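Local coordinates for sugar ABC transporter, periplasmic sugar-binding protein (Caulobacter crescentus, PDB 4IRX) that binds myo-inositol in the cleft between its two lobes, and probably presents it to an ABC transporter for uptake from the periplasm, at residues 14-18 with 45-49; 48-54 with 72-78; 64-68 with 88-93; 78-83 with 99-104. All blocks are in the same frame, centred on the assembly; numbering follows the deposited sequence. Where two conformers were deposited one is given.

Interaction 1: residues 14-18 with 45-49; sequences SFNDL and DAQNN
Asp45 meets Leu18 where two neighbouring parallel strands run out of the sheet, and its side chain illustrates how one carboxylate oxygen can hold a turn of its own loop and a backbone amide of the neighbouring one. Asp45 CB lies beside the CD1 methyl of Leu18, 4.1 Å away. Asp45 CG stands anti to the backbone N (chi1 -178°), a torsion that carries the carboxylate over beside its own carbonyl carbon and brings CG to 3.7 Å from Leu18 CB. At the tip, OD1 is gripped twice. Leu18 N donates to Asp45 OD1 at 2.9 Å, while Gln47 N, two residues on from Asp45, donates to the same OD1 at 3.0 Å and closes an Asx turn. The two N-H groups approach from opposite faces of the carboxylate, each well above its plane. OD2 accepts from a water that also donates to Asp17 OD1, which probably softens the repulsion between two acidic groups whose OD1 atoms are 4.4 Å apart; Asp17 is further engaged by Ser19 and by a salt bridge to Lys175. With an alanine here, the amides of Leu18 and Gln47 would probably lose their shared acceptor, leaving the turn freer to change shape. Backbone bonds from Ala46 N to Phe15 O (2.9 Å) and from Asn48 N to Asn16 O (2.8 Å) hold the chains together beside it. Such loops at the carboxyl ends of parallel strands line the ligand cleft in periplasmic binding proteins of this fold; here the Asn16 side chain comes within about 6 Å of the bound inositol.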
loop_
_atom_site.group_PDB
_atom_site.type_symbol
_atom_site.label_atom_id
_atom_site.label_comp_id
_atom_site.label_asym_id
_atom_site.label_seq_id
_atom_site.Cartn_x
_atom_site.Cartn_y
_atom_site.Cartn_z
ATOM N N SER A 14 4.802 -11.974 -7.879
ATOM C CA SER A 14 4.051 -11.165 -8.826
ATOM C C SER A 14 3.600 -9.837 -8.224
ATOM O O SER A 14 2.757 -9.827 -7.333
ATOM C CB SER A 14 2.849 -11.960 -9.315
ATOM O OG SER A 14 2.002 -11.121 -10.107
ATOM N N PHE A 15 4.163 -8.728 -8.708
ATOM C CA PHE A 15 3.814 -7.401 -8.216
ATOM C C PHE A 15 2.727 -6.781 -9.060
ATOM O O PHE A 15 2.705 -6.985 -10.263
ATOM C CB PHE A 15 5.054 -6.493 -8.262
ATOM C CG PHE A 15 6.042 -6.750 -7.143
ATOM C CD1 PHE A 15 5.896 -6.107 -5.927
ATOM C CD2 PHE A 15 7.114 -7.617 -7.310
ATOM C CE1 PHE A 15 6.779 -6.336 -4.883
ATOM C CE2 PHE A 15 8.008 -7.857 -6.272
ATOM C CZ PHE A 15 7.851 -7.209 -5.054
ATOM N N ASN A 16 1.835 -6.026 -8.441
ATOM C CA ASN A 16 0.796 -5.342 -9.205
ATOM C C ASN A 16 1.309 -4.296 -10.190
ATOM O O ASN A 16 0.793 -4.212 -11.304
ATOM C CB ASN A 16 -0.252 -4.728 -8.275
ATOM C CG ASN A 16 0.352 -3.823 -7.235
ATOM O OD1 ASN A 16 1.114 -4.276 -6.388
ATOM N ND2 ASN A 16 -0.004 -2.539 -7.267
ATOM N N ASP A 17 2.291 -3.494 -9.788
ATOM C CA ASP A 17 2.796 -2.405 -10.617
ATOM C C ASP A 17 4.129 -1.934 -10.053
ATOM O O ASP A 17 4.165 -1.214 -9.050
ATOM C CB ASP A 17 1.798 -1.239 -10.620
ATOM C CG ASP A 17 2.191 -0.129 -11.592
ATOM O OD1 ASP A 17 3.310 -0.187 -12.150
ATOM O OD2 ASP A 17 1.388 0.803 -11.801
ATOM N N LEU A 18 5.225 -2.329 -10.705
ATOM C CA LEU A 18 6.568 -1.958 -10.252
ATOM C C LEU A 18 7.004 -0.567 -10.701
ATOM O O LEU A 18 8.146 -0.183 -10.531
ATOM C CB LEU A 18 7.613 -3.034 -10.585
ATOM C CG LEU A 18 7.679 -4.163 -9.551
ATOM C CD1 LEU A 18 8.443 -5.366 -10.098
ATOM C CD2 LEU A 18 8.385 -3.647 -8.299
ATOM N N ASP A 45 6.133 -8.252 -13.167
ATOM C CA ASP A 45 5.425 -6.975 -13.031
ATOM C C ASP A 45 4.120 -7.052 -13.818
ATOM O O ASP A 45 4.132 -7.248 -15.032
ATOM C CB ASP A 45 6.309 -5.861 -13.571
ATOM C CG ASP A 45 5.676 -4.490 -13.440
ATOM O OD1 ASP A 45 4.651 -4.362 -12.733
ATOM O OD2 ASP A 45 6.229 -3.537 -14.040
ATOM N N ALA A 46 2.992 -6.914 -13.135
ATOM C CA ALA A 46 1.699 -6.946 -13.814
ATOM C C ALA A 46 1.387 -5.662 -14.560
ATOM O O ALA A 46 0.418 -5.633 -15.321
ATOM C CB ALA A 46 0.543 -7.287 -12.845
ATOM N N GLN A 47 2.188 -4.622 -14.338
ATOM C CA GLN A 47 2.000 -3.369 -15.065
ATOM C C GLN A 47 0.558 -2.876 -14.914
ATOM O O GLN A 47 -0.052 -2.384 -15.876
ATOM C CB GLN A 47 2.386 -3.561 -16.537
ATOM C CG GLN A 47 3.873 -3.798 -16.743
ATOM C CD GLN A 47 4.178 -4.360 -18.116
ATOM O OE1 GLN A 47 3.285 -4.500 -18.945
ATOM N NE2 GLN A 47 5.443 -4.661 -18.369
ATOM N N ASN A 48 0.018 -3.024 -13.702
ATOM C CA ASN A 48 -1.359 -2.652 -13.370
ATOM C C ASN A 48 -2.420 -3.256 -14.283
ATOM O O ASN A 48 -3.437 -2.620 -14.567
ATOM C CB ASN A 48 -1.536 -1.122 -13.365
ATOM C CG ASN A 48 -2.767 -0.686 -12.590
ATOM O OD1 ASN A 48 -3.054 -1.223 -11.525
ATOM N ND2 ASN A 48 -3.518 0.284 -13.135
ATOM N N ASN A 49 -2.177 -4.466 -14.752
ATOM C CA ASN A 49 -3.092 -5.133 -15.667
ATOM C C ASN A 49 -3.450 -6.502 -15.108
ATOM O O ASN A 49 -2.607 -7.386 -15.054
ATOM C CB ASN A 49 -2.407 -5.251 -17.029
ATOM C CG ASN A 49 -3.278 -5.906 -18.090
ATOM O OD1 ASN A 49 -4.067 -6.811 -17.818
ATOM N ND2 ASN A 49 -3.132 -5.437 -19.319
HETATM O O HOH W 1 -1.766 -1.344 -9.420
HETATM O O HOH W 2 4.948 -1.160 -14.429
#

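Interaction 2: residues 48-54 with 72-78; sequences NNSSKQI and PTDSKAL
Asn48 and Asn49 meet Thr73 mainly through their backbone, with Asn49 N lying 3.9 Å from the CG2 methyl of Thr73. The Asn49 side chain turns to its own helix instead: OD1 accepts from Lys52 N at 3.1 Å, the N-cap of helix 50-62. In Ser50, OG and Thr73 OG1 share a very short hydrogen bond, its length doubtful because the serine was deposited in two conformers. This is the first turn of a helix leaning on the next strand-to-helix loop of an alpha/beta fold, a loop that Asp74 shapes through an Asx motif, its OD1 accepting from Ala77 N. Gln53 follows, CG anti to the backbone N (chi1 -169°) and the chain extended beyond it. Gln53 OE1 thereby reaches Thr73 N at 2.8 Å, and the N-H points at a lone pair in the carbonyl plane. NE2 donates to Ser14 OG and Ala71 O, fixing the amide's rotation. A leucine in its place would probably leave Thr73 N without an acceptor and the Ser14 hydroxyl short of a partner. Ile54 lays CG1 against Leu78 CD1 at 3.8 Å, the two side chains crossing at a slant.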
loop_
_atom_site.group_PDB
_atom_site.type_symbol
_atom_site.label_atom_id
_atom_site.label_comp_id
_atom_site.label_asym_id
_atom_site.label_seq_id
_atom_site.Cartn_x
_atom_site.Cartn_y
_atom_site.Cartn_z
ATOM N N ASN A 48 0.018 -3.024 -13.702
ATOM C CA ASN A 48 -1.359 -2.652 -13.370
ATOM C C ASN A 48 -2.420 -3.256 -14.283
ATOM O O ASN A 48 -3.437 -2.620 -14.567
ATOM C CB ASN A 48 -1.536 -1.122 -13.365
ATOM C CG ASN A 48 -2.767 -0.686 -12.590
ATOM O OD1 ASN A 48 -3.054 -1.223 -11.525
ATOM N ND2 ASN A 48 -3.518 0.284 -13.135
ATOM N N ASN A 49 -2.177 -4.466 -14.752
ATOM C CA ASN A 49 -3.092 -5.133 -15.667
ATOM C C ASN A 49 -3.450 -6.502 -15.108
ATOM O O ASN A 49 -2.607 -7.386 -15.054
ATOM C CB ASN A 49 -2.407 -5.251 -17.029
ATOM C CG ASN A 49 -3.278 -5.906 -18.090
ATOM O OD1 ASN A 49 -4.067 -6.811 -17.818
ATOM N ND2 ASN A 49 -3.132 -5.437 -19.319
ATOM N N SER A 50 -4.701 -6.672 -14.692
ATOM C CA SER A 50 -5.136 -7.908 -14.045
ATOM C C SER A 50 -5.035 -9.104 -14.978
ATOM O O SER A 50 -4.724 -10.209 -14.546
ATOM C CB SER A 50 -6.565 -7.781 -13.519
ATOM O OG SER A 50 -6.667 -6.739 -12.571
ATOM N N SER A 51 -5.295 -8.880 -16.261
ATOM C CA SER A 51 -5.222 -9.965 -17.221
ATOM C C SER A 51 -3.796 -10.477 -17.352
ATOM O O SER A 51 -3.583 -11.683 -17.397
ATOM C CB SER A 51 -5.776 -9.527 -18.590
ATOM O OG SER A 51 -7.152 -9.233 -18.477
ATOM N N LYS A 52 -2.823 -9.567 -17.372
ATOM C CA LYS A 52 -1.421 -9.957 -17.464
ATOM C C LYS A 52 -1.007 -10.712 -16.200
ATOM O O LYS A 52 -0.292 -11.724 -16.256
ATOM C CB LYS A 52 -0.503 -8.746 -17.674
ATOM C CG LYS A 52 0.956 -9.136 -17.796
ATOM C CD LYS A 52 1.854 -7.948 -18.088
ATOM C CE LYS A 52 3.267 -8.415 -18.328
ATOM N NZ LYS A 52 3.796 -9.097 -17.107
ATOM N N GLN A 53 -1.425 -10.199 -15.054
ATOM C CA GLN A 53 -1.061 -10.850 -13.800
ATOM C C GLN A 53 -1.618 -12.283 -13.760
ATOM O O GLN A 53 -0.909 -13.217 -13.385
ATOM C CB GLN A 53 -1.602 -10.056 -12.606
ATOM C CG GLN A 53 -1.022 -10.537 -11.282
ATOM C CD GLN A 53 -1.285 -9.579 -10.148
ATOM O OE1 GLN A 53 -2.410 -9.069 -9.990
ATOM N NE2 GLN A 53 -0.248 -9.313 -9.353
ATOM N N ILE A 54 -2.883 -12.451 -14.140
ATOM C CA ILE A 54 -3.518 -13.776 -14.195
ATOM C C ILE A 54 -2.757 -14.719 -15.140
ATOM O O ILE A 54 -2.443 -15.858 -14.780
ATOM C CB ILE A 54 -5.029 -13.690 -14.586
ATOM C CG1 ILE A 54 -5.839 -13.021 -13.464
ATOM C CG2 ILE A 54 -5.584 -15.091 -14.928
ATOM C CD1 ILE A 54 -7.269 -12.623 -13.843
ATOM N N PRO A 72 -1.962 -8.599 -5.576
ATOM C CA PRO A 72 -2.904 -8.577 -6.711
ATOM C C PRO A 72 -3.236 -7.159 -7.160
ATOM O O PRO A 72 -3.414 -6.297 -6.299
ATOM C CB PRO A 72 -4.167 -9.232 -6.146
ATOM C CG PRO A 72 -4.063 -9.021 -4.633
ATOM C CD PRO A 72 -2.581 -9.115 -4.337
ATOM N N THR A 73 -3.372 -6.935 -8.466
ATOM C CA THR A 73 -3.817 -5.641 -8.991
ATOM C C THR A 73 -5.194 -5.264 -8.461
ATOM O O THR A 73 -5.475 -4.089 -8.220
ATOM C CB THR A 73 -3.880 -5.642 -10.536
ATOM O OG1 THR A 73 -4.826 -6.635 -10.954
ATOM C CG2 THR A 73 -2.519 -5.930 -11.133
ATOM N N ASP A 74 -6.047 -6.266 -8.297
ATOM C CA ASP A 74 -7.394 -6.116 -7.774
ATOM C C ASP A 74 -7.689 -7.339 -6.894
ATOM O O ASP A 74 -7.562 -8.487 -7.336
ATOM C CB ASP A 74 -8.384 -6.017 -8.945
ATOM C CG ASP A 74 -9.791 -5.736 -8.496
ATOM O OD1 ASP A 74 -10.435 -6.640 -7.931
ATOM O OD2 ASP A 74 -10.276 -4.603 -8.727
ATOM N N SER A 75 -8.056 -7.086 -5.647
ATOM C CA SER A 75 -8.189 -8.128 -4.638
ATOM C C SER A 75 -9.261 -9.163 -4.965
ATOM O O SER A 75 -9.083 -10.355 -4.687
ATOM C CB SER A 75 -8.429 -7.524 -3.254
ATOM O OG SER A 75 -7.252 -6.869 -2.765
ATOM N N LYS A 76 -10.361 -8.727 -5.577
ATOM C CA LYS A 76 -11.416 -9.657 -5.984
ATOM C C LYS A 76 -11.137 -10.320 -7.315
ATOM O O LYS A 76 -11.462 -11.504 -7.491
ATOM C CB LYS A 76 -12.759 -8.930 -6.080
ATOM C CG LYS A 76 -13.265 -8.335 -4.795
ATOM C CD LYS A 76 -13.546 -9.408 -3.770
ATOM C CE LYS A 76 -14.290 -8.829 -2.574
ATOM N NZ LYS A 76 -15.529 -8.145 -3.026
ATOM N N ALA A 77 -10.544 -9.586 -8.251
ATOM C CA ALA A 77 -10.341 -10.078 -9.612
ATOM C C ALA A 77 -9.340 -11.230 -9.706
ATOM O O ALA A 77 -9.373 -12.022 -10.635
ATOM C CB ALA A 77 -9.927 -8.941 -10.548
ATOM N N LEU A 78 -8.476 -11.346 -8.711
ATOM C CA LEU A 78 -7.464 -12.392 -8.718
ATOM C C LEU A 78 -7.891 -13.643 -7.951
ATOM O O LEU A 78 -7.124 -14.599 -7.844
ATOM C CB LEU A 78 -6.147 -11.841 -8.153
ATOM C CG LEU A 78 -5.187 -11.223 -9.183
ATOM C CD1 LEU A 78 -4.517 -12.317 -9.975
ATOM C CD2 LEU A 78 -5.890 -10.251 -10.109
#

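Interaction 3: residues 64-68 with 88-93; sequences GAKVV and QGVAVI
Lys66 and Ala91 open a ladder of backbone hydrogen bonds between two parallel strands, with Ala91 N donating to Lys66 O at 2.8 Å. The donor stands above that carbonyl plane, whereas the next two rungs are straighter: Val68 N to Ala91 O at 2.9 Å and Ile93 N to Val68 O at 3.1 Å, each close to the line of its carbonyl. Between the rungs Val67 CA sends its hydrogen to Ala91 O, the CA-H...O contact expected of such a ladder. Around this first shell lie the side chains. Val90 CG1, anti to the backbone N (chi1 -180°), touches Val68 CG2 at 3.9 Å, while Val90 CG2 sits 3.3 Å from Ala65 O. At the solvent end, the Lys66 chain bends twice and brings NZ to Gly89 O in a weak bond of 3.3 Å; two waters reinforce it, one bridging NZ to Gln88 O and the other to Gly89 O. Further out, both chains are positioned by the helix ends that deliver them. Gly64 and Gly89, each with positive phi, terminate their helices in Schellman motifs and turn the backbone into the strands. Helices cover both faces of the pair: Val68 and Val92 pack on Leu85 of helix 79-87, with Leu57 of helix 50-62 also touching Val68, and Val67 and Ala91 face helix 251-268 through Lys265. The whole is a beta-alpha-beta crossover, strand 67-70, helix 79-87 and strand 91-95, the repeating element from which the Rossmann-like lobes of periplasmic binding proteins are built.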
loop_
_atom_site.group_PDB
_atom_site.type_symbol
_atom_site.label_atom_id
_atom_site.label_comp_id
_atom_site.label_asym_id
_atom_site.label_seq_id
_atom_site.Cartn_x
_atom_site.Cartn_y
_atom_site.Cartn_z
ATOM N N GLY A 64 6.060 -24.955 -13.126
ATOM C CA GLY A 64 6.503 -25.685 -11.951
ATOM C C GLY A 64 6.601 -24.947 -10.632
ATOM O O GLY A 64 6.995 -25.532 -9.637
ATOM N N ALA A 65 6.222 -23.673 -10.615
ATOM C CA ALA A 65 6.186 -22.939 -9.358
ATOM C C ALA A 65 5.327 -23.666 -8.340
ATOM O O ALA A 65 4.227 -24.145 -8.674
ATOM C CB ALA A 65 5.638 -21.523 -9.586
ATOM N N LYS A 66 5.813 -23.759 -7.104
ATOM C CA LYS A 66 5.047 -24.422 -6.055
ATOM C C LYS A 66 4.582 -23.454 -4.979
ATOM O O LYS A 66 3.661 -23.773 -4.218
ATOM C CB LYS A 66 5.812 -25.612 -5.442
ATOM C CG LYS A 66 6.249 -26.670 -6.454
ATOM C CD LYS A 66 5.047 -27.300 -7.133
ATOM C CE LYS A 66 4.312 -28.258 -6.220
ATOM N NZ LYS A 66 3.147 -28.885 -6.917
ATOM N N VAL A 67 5.219 -22.277 -4.901
ATOM C CA VAL A 67 4.713 -21.177 -4.074
ATOM C C VAL A 67 4.800 -19.891 -4.852
ATOM O O VAL A 67 5.821 -19.618 -5.502
ATOM C CB VAL A 67 5.511 -20.996 -2.761
ATOM C CG1 VAL A 67 4.844 -19.925 -1.912
ATOM C CG2 VAL A 67 5.611 -22.301 -2.005
ATOM N N VAL A 68 3.724 -19.113 -4.817
ATOM C CA VAL A 68 3.693 -17.806 -5.460
ATOM C C VAL A 68 3.296 -16.783 -4.417
ATOM O O VAL A 68 2.390 -17.031 -3.608
ATOM C CB VAL A 68 2.715 -17.765 -6.655
ATOM C CG1 VAL A 68 2.728 -16.394 -7.265
ATOM C CG2 VAL A 68 3.146 -18.766 -7.707
ATOM N N GLN A 88 -4.275 -26.767 -8.414
ATOM C CA GLN A 88 -3.148 -27.405 -9.087
ATOM C C GLN A 88 -2.025 -27.749 -8.117
ATOM O O GLN A 88 -0.980 -28.241 -8.542
ATOM C CB GLN A 88 -2.520 -26.458 -10.099
ATOM C CG GLN A 88 -3.375 -26.058 -11.241
ATOM C CD GLN A 88 -2.609 -25.162 -12.166
ATOM O OE1 GLN A 88 -1.512 -25.508 -12.604
ATOM N NE2 GLN A 88 -3.153 -23.982 -12.438
ATOM N N GLY A 89 -2.201 -27.441 -6.837
ATOM C CA GLY A 89 -1.159 -27.717 -5.861
ATOM C C GLY A 89 -0.086 -26.639 -5.750
ATOM O O GLY A 89 1.022 -26.908 -5.290
ATOM N N VAL A 90 -0.398 -25.420 -6.186
ATOM C CA VAL A 90 0.518 -24.292 -5.991
ATOM C C VAL A 90 0.027 -23.488 -4.810
ATOM O O VAL A 90 -1.136 -23.041 -4.793
ATOM C CB VAL A 90 0.552 -23.404 -7.226
ATOM C CG1 VAL A 90 1.527 -22.216 -7.024
ATOM C CG2 VAL A 90 0.947 -24.220 -8.451
ATOM N N ALA A 91 0.885 -23.323 -3.808
ATOM C CA ALA A 91 0.511 -22.521 -2.638
ATOM C C ALA A 91 0.585 -21.036 -3.002
ATOM O O ALA A 91 1.498 -20.588 -3.701
ATOM C CB ALA A 91 1.403 -22.827 -1.463
ATOM N N VAL A 92 -0.404 -20.293 -2.540
ATOM C CA VAL A 92 -0.492 -18.861 -2.782
ATOM C C VAL A 92 -0.543 -18.089 -1.469
ATOM O O VAL A 92 -1.313 -18.418 -0.547
ATOM C CB VAL A 92 -1.748 -18.532 -3.626
ATOM C CG1 VAL A 92 -1.886 -17.006 -3.880
ATOM C CG2 VAL A 92 -1.723 -19.298 -4.958
ATOM N N ILE A 93 0.277 -17.051 -1.386
ATOM C CA ILE A 93 0.207 -16.112 -0.280
ATOM C C ILE A 93 0.182 -14.688 -0.860
ATOM O O ILE A 93 0.897 -14.383 -1.820
ATOM C CB ILE A 93 1.359 -16.349 0.723
ATOM C CG1 ILE A 93 1.217 -15.476 1.978
ATOM C CG2 ILE A 93 2.691 -16.158 0.047
ATOM C CD1 ILE A 93 2.097 -15.962 3.122
HETATM O O HOH W 3 1.716 -27.757 -9.188
HETATM O O HOH W 4 1.562 -29.965 -4.803
#

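Interaction 4: residues 78-83 with 99-104; sequences LAGAAD and IAGGKT
Ile99 and Ala79 form the close-packed side of this contact between the start of a helix and the loop that follows strand 91-95. The CG2 branch of Ile99 presses on Ala79 CA at 3.6 Å, and Ile99 CD1, on the other branch, packs on Ala82 CB at 4.0 Å and also meets Leu78 CB. These small alanines let the loop come close to the helix, and Ala79 CB touches Ala100 O at 3.4 Å. Pro72, from the loop before the helix, also touches Ile99 and adds to the apolar patch. Toward the surface the character changes. Asp83 spreads its carboxylate over two successive loop amides: OD2 accepts from Lys103 N at 2.8 Å on its syn lone pair, and OD1 accepts from Thr104 N at 3.0 Å, again on the syn side but 29° out of the carboxylate plane. With CG beside the backbone N (chi1 -80°), the group leans off the helix to meet the loop. Gly102 permits the approach, since its bare CA lies 3.5 Å from Asp83 OD2, where a side chain would collide. Beyond this, packing gives way to solvent: of the Lys103 side chain, CB lies near the carboxylate while the rest leads away, and a water links Asp83 O to Thr104 OG1, 2.9 Å from that hydroxyl. The chemistry implies that the carboxylate is held across this contact by two successive backbone N-H groups, which fix its rotation and are likely to favour its ionised form.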
loop_
_atom_site.group_PDB
_atom_site.type_symbol
_atom_site.label_atom_id
_atom_site.label_comp_id
_atom_site.label_asym_id
_atom_site.label_seq_id
_atom_site.Cartn_x
_atom_site.Cartn_y
_atom_site.Cartn_z
ATOM N N LEU A 78 -8.476 -11.346 -8.711
ATOM C CA LEU A 78 -7.464 -12.392 -8.718
ATOM C C LEU A 78 -7.891 -13.643 -7.951
ATOM O O LEU A 78 -7.124 -14.599 -7.844
ATOM C CB LEU A 78 -6.147 -11.841 -8.153
ATOM C CG LEU A 78 -5.187 -11.223 -9.183
ATOM C CD1 LEU A 78 -4.517 -12.317 -9.975
ATOM C CD2 LEU A 78 -5.890 -10.251 -10.109
ATOM N N ALA A 79 -9.105 -13.640 -7.405
ATOM C CA ALA A 79 -9.580 -14.763 -6.599
ATOM C C ALA A 79 -9.682 -16.055 -7.419
ATOM O O ALA A 79 -9.336 -17.141 -6.946
ATOM C CB ALA A 79 -10.914 -14.433 -5.941
ATOM N N GLY A 80 -10.118 -15.930 -8.666
ATOM C CA GLY A 80 -10.231 -17.078 -9.555
ATOM C C GLY A 80 -8.882 -17.712 -9.867
ATOM O O GLY A 80 -8.728 -18.943 -9.830
ATOM N N ALA A 81 -7.891 -16.880 -10.159
ATOM C CA ALA A 81 -6.550 -17.384 -10.405
ATOM C C ALA A 81 -5.965 -18.061 -9.166
ATOM O O ALA A 81 -5.297 -19.100 -9.255
ATOM C CB ALA A 81 -5.651 -16.254 -10.880
ATOM N N ALA A 82 -6.201 -17.471 -8.000
ATOM C CA ALA A 82 -5.680 -18.059 -6.771
ATOM C C ALA A 82 -6.293 -19.434 -6.533
ATOM O O ALA A 82 -5.567 -20.390 -6.222
ATOM C CB ALA A 82 -5.904 -17.130 -5.588
ATOM N N ASP A 83 -7.614 -19.542 -6.703
ATOM C CA ASP A 83 -8.292 -20.830 -6.567
ATOM C C ASP A 83 -7.741 -21.859 -7.552
ATOM O O ASP A 83 -7.536 -23.021 -7.185
ATOM C CB ASP A 83 -9.801 -20.674 -6.811
ATOM C CG ASP A 83 -10.545 -20.128 -5.612
ATOM O OD1 ASP A 83 -9.983 -20.071 -4.507
ATOM O OD2 ASP A 83 -11.726 -19.759 -5.770
ATOM N N ILE A 99 -6.276 -11.237 -1.339
ATOM C CA ILE A 99 -7.139 -11.805 -2.362
ATOM C C ILE A 99 -8.369 -12.297 -1.636
ATOM O O ILE A 99 -8.257 -12.992 -0.619
ATOM C CB ILE A 99 -6.448 -12.964 -3.081
ATOM C CG1 ILE A 99 -5.302 -12.434 -3.952
ATOM C CG2 ILE A 99 -7.465 -13.748 -3.914
ATOM C CD1 ILE A 99 -4.486 -13.495 -4.612
ATOM N N ALA A 100 -9.552 -11.952 -2.144
ATOM C CA ALA A 100 -10.790 -12.232 -1.418
ATOM C C ALA A 100 -11.943 -12.625 -2.331
ATOM O O ALA A 100 -11.974 -12.267 -3.514
ATOM C CB ALA A 100 -11.182 -11.026 -0.550
ATOM N N GLY A 101 -12.857 -13.414 -1.782
ATOM C CA GLY A 101 -14.085 -13.743 -2.481
ATOM C C GLY A 101 -14.051 -15.056 -3.226
ATOM O O GLY A 101 -15.022 -15.417 -3.893
ATOM N N GLY A 102 -12.958 -15.797 -3.089
ATOM C CA GLY A 102 -12.863 -17.081 -3.752
ATOM C C GLY A 102 -13.297 -18.233 -2.876
ATOM O O GLY A 102 -13.752 -18.051 -1.749
ATOM N N LYS A 103 -13.140 -19.427 -3.427
ATOM C CA LYS A 103 -13.464 -20.679 -2.767
ATOM C C LYS A 103 -12.507 -20.887 -1.601
ATOM O O LYS A 103 -12.900 -21.282 -0.507
ATOM C CB LYS A 103 -13.293 -21.798 -3.796
ATOM C CG LYS A 103 -13.984 -23.112 -3.522
ATOM C CD LYS A 103 -13.891 -23.972 -4.788
ATOM C CE LYS A 103 -14.511 -25.349 -4.605
ATOM N NZ LYS A 103 -13.913 -26.084 -3.451
ATOM N N THR A 104 -11.237 -20.581 -1.847
ATOM C CA THR A 104 -10.189 -20.838 -0.874
ATOM C C THR A 104 -9.791 -19.569 -0.138
ATOM O O THR A 104 -9.798 -18.481 -0.725
ATOM C CB THR A 104 -8.977 -21.476 -1.583
ATOM O OG1 THR A 104 -9.343 -22.772 -2.076
ATOM C CG2 THR A 104 -7.800 -21.605 -0.648
HETATM O O HOH W 5 -9.487 -23.948 -4.723
#

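Overall arrangement
From the N terminus, interaction 1 closes the first loop, returning 45-49 at the end of strand 40-45 to the end of strand 10-15. Interaction 2 begins where interaction 1 ends, the two sharing Asn48 and Asn49, and joins the start of helix 50-62 to the loop after strand 67-70. Before that loop closes, interaction 3 opens, so the two cross; it pairs strands 67-70 and 91-95. Interaction 4 follows interaction 2 in series through shared Leu78, crosses interaction 3, and fastens helix 79-87 to the loop 99-104. Interactions 1, 2 and 4 gather the loops at the strand ends, whereas interaction 3 holds the sheet about 17 Å from interaction 2, centre to centre.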